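Long-range contact in pyruvate carboxylase protein (Rhizobium etli, PDB 2QF7), which belongs to the biotin-dependent carboxylases, multidomain enzymes that pair an ATP-grasp biotin carboxylase region with a TIM-barrel domain and a biotin-carrier domain: residues Asn239-Phe244 against Pro349-Ile354. Residues are numbered along the deposited sequence; the frame is centred on the assembly and turned at random.
Sequences NVVHLF and PNQEDI
The side-chain amide of Gln351 bonds to both backbone polar groups of His242, as a neighbouring strand would. His242 N donates to Gln351 OE1 at 2.9 Å, meeting a lone pair in the carbonyl plane. Gln351 NE2 returns a nearly straight bond (176°) to His242 O at 3.0 Å, the acceptor lying in the amide plane. A water donating to both Val240 O and Gln351 OE1 gives OE1 a second donor. With CG anti to the backbone N (chi1 -166°) and a bend at chi2, Gln351 lays its amide over one face of the His242 imidazole, 9° from parallel, NE2 3.2 Å above the ring plane toward the rim. That ring is also tied at ND1, which accepts from Phe244 N at 2.9 Å. Next to this polar pair, Ile354 CD1 packs on Val241 CB at 3.8 Å and reaches Leu243 CD1, while its CG2 meets Phe244 CE2 at 3.8 Å. Ile354 O lies near the plane of the Phe244 ring, at its edge. Strand 225-234 pairs with Val241 and Leu243 through the backbone. The 3-10 turn at 351-353 docks the loop between helix 328-336 and strand 359-369 onto strand 240-252 of the antiparallel sheet in the ATP-grasp region.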
loop_
_atom_site.group_PDB
_atom_site.type_symbol
_atom_site.label_atom_id
_atom_site.label_comp_id
_atom_site.label_asym_id
_atom_site.label_seq_id
_atom_site.Cartn_x
_atom_site.Cartn_y
_atom_site.Cartn_z
ATOM N N ASN A 239 34.274 34.249 58.051
ATOM C CA ASN A 239 35.030 32.998 57.935
ATOM C C ASN A 239 35.213 32.720 56.474
ATOM O O ASN A 239 34.248 32.810 55.713
ATOM C CB ASN A 239 34.284 31.809 58.562
ATOM C CG ASN A 239 33.974 32.019 60.030
ATOM O OD1 ASN A 239 34.851 32.389 60.788
ATOM N ND2 ASN A 239 32.724 31.765 60.437
ATOM N N VAL A 240 36.445 32.384 56.083
ATOM C CA VAL A 240 36.725 31.901 54.729
ATOM C C VAL A 240 37.494 30.574 54.808
ATOM O O VAL A 240 38.360 30.406 55.674
ATOM C CB VAL A 240 37.492 32.969 53.897
ATOM C CG1 VAL A 240 36.626 34.258 53.728
ATOM C CG2 VAL A 240 38.821 33.372 54.577
ATOM N N VAL A 241 37.158 29.629 53.937
ATOM C CA VAL A 241 37.906 28.380 53.807
ATOM C C VAL A 241 38.234 28.145 52.341
ATOM O O VAL A 241 37.562 28.700 51.465
ATOM C CB VAL A 241 37.133 27.121 54.386
ATOM C CG1 VAL A 241 36.916 27.266 55.877
ATOM C CG2 VAL A 241 35.805 26.838 53.641
ATOM N N HIS A 242 39.258 27.332 52.078
ATOM C CA HIS A 242 39.591 26.907 50.725
ATOM C C HIS A 242 39.292 25.400 50.615
ATOM O O HIS A 242 39.376 24.661 51.609
ATOM C CB HIS A 242 41.065 27.195 50.385
ATOM C CG HIS A 242 42.037 26.250 51.034
ATOM N ND1 HIS A 242 42.359 25.020 50.491
ATOM C CD2 HIS A 242 42.726 26.335 52.201
ATOM C CE1 HIS A 242 43.240 24.411 51.267
ATOM N NE2 HIS A 242 43.470 25.181 52.317
ATOM N N LEU A 243 38.941 24.959 49.423
ATOM C CA LEU A 243 38.643 23.562 49.177
ATOM C C LEU A 243 39.705 23.062 48.193
ATOM O O LEU A 243 39.412 22.294 47.267
ATOM C CB LEU A 243 37.178 23.390 48.651
ATOM C CG LEU A 243 36.073 23.188 49.732
ATOM C CD1 LEU A 243 35.950 24.321 50.717
ATOM C CD2 LEU A 243 34.686 22.942 49.087
ATOM N N PHE A 244 40.942 23.507 48.418
ATOM C CA PHE A 244 42.099 23.210 47.550
ATOM C C PHE A 244 41.852 23.674 46.120
ATOM O O PHE A 244 41.028 24.558 45.904
ATOM C CB PHE A 244 42.433 21.723 47.595
ATOM C CG PHE A 244 42.715 21.237 48.977
ATOM C CD1 PHE A 244 43.988 21.349 49.505
ATOM C CD2 PHE A 244 41.698 20.694 49.747
ATOM C CE1 PHE A 244 44.254 20.927 50.783
ATOM C CE2 PHE A 244 41.974 20.266 51.054
ATOM C CZ PHE A 244 43.238 20.384 51.558
ATOM N N PRO A 349 33.027 21.971 56.950
ATOM C CA PRO A 349 34.021 21.734 58.015
ATOM C C PRO A 349 34.930 22.949 58.266
ATOM O O PRO A 349 35.108 23.779 57.363
ATOM C CB PRO A 349 34.858 20.568 57.444
ATOM C CG PRO A 349 33.976 19.928 56.368
ATOM C CD PRO A 349 33.264 21.093 55.773
ATOM N N ASN A 350 35.494 23.060 59.478
ATOM C CA ASN A 350 36.605 23.981 59.692
ATOM C C ASN A 350 37.761 23.584 58.775
ATOM O O ASN A 350 37.842 22.418 58.360
ATOM C CB ASN A 350 37.067 23.970 61.144
ATOM C CG ASN A 350 36.104 24.711 62.065
ATOM O OD1 ASN A 350 35.686 25.844 61.778
ATOM N ND2 ASN A 350 35.774 24.088 63.191
ATOM N N GLN A 351 38.645 24.541 58.472
ATOM C CA GLN A 351 39.753 24.325 57.542
ATOM C C GLN A 351 40.551 23.073 57.894
ATOM O O GLN A 351 40.867 22.298 57.030
ATOM C CB GLN A 351 40.710 25.528 57.507
ATOM C CG GLN A 351 41.671 25.475 56.328
ATOM C CD GLN A 351 40.924 25.577 55.005
ATOM O OE1 GLN A 351 40.370 26.641 54.694
ATOM N NE2 GLN A 351 40.884 24.470 54.230
ATOM N N GLU A 352 40.892 22.911 59.174
ATOM C CA GLU A 352 41.669 21.760 59.619
ATOM C C GLU A 352 41.051 20.387 59.309
ATOM O O GLU A 352 41.744 19.379 59.385
ATOM C CB GLU A 352 41.922 21.853 61.118
ATOM C CG GLU A 352 40.643 22.039 61.922
ATOM C CD GLU A 352 40.515 23.430 62.492
ATOM O OE1 GLU A 352 40.402 24.413 61.714
ATOM O OE2 GLU A 352 40.546 23.521 63.737
ATOM N N ASP A 353 39.750 20.353 59.028
ATOM C CA ASP A 353 39.021 19.108 58.765
ATOM C C ASP A 353 38.687 18.942 57.263
ATOM O O ASP A 353 37.975 18.009 56.835
ATOM C CB ASP A 353 37.737 19.104 59.591
ATOM C CG ASP A 353 38.003 19.103 61.080
ATOM O OD1 ASP A 353 38.987 18.456 61.519
ATOM O OD2 ASP A 353 37.230 19.751 61.817
ATOM N N ILE A 354 39.159 19.890 56.461
ATOM C CA ILE A 354 38.999 19.798 54.999
ATOM C C ILE A 354 40.227 19.106 54.408
ATOM O O ILE A 354 41.374 19.528 54.611
ATOM C CB ILE A 354 38.778 21.201 54.348
ATOM C CG1 ILE A 354 37.539 21.893 54.948
ATOM C CG2 ILE A 354 38.640 21.081 52.789
ATOM C CD1 ILE A 354 37.282 23.295 54.437
HETATM O O HOH W 1 40.437 28.819 56.334
#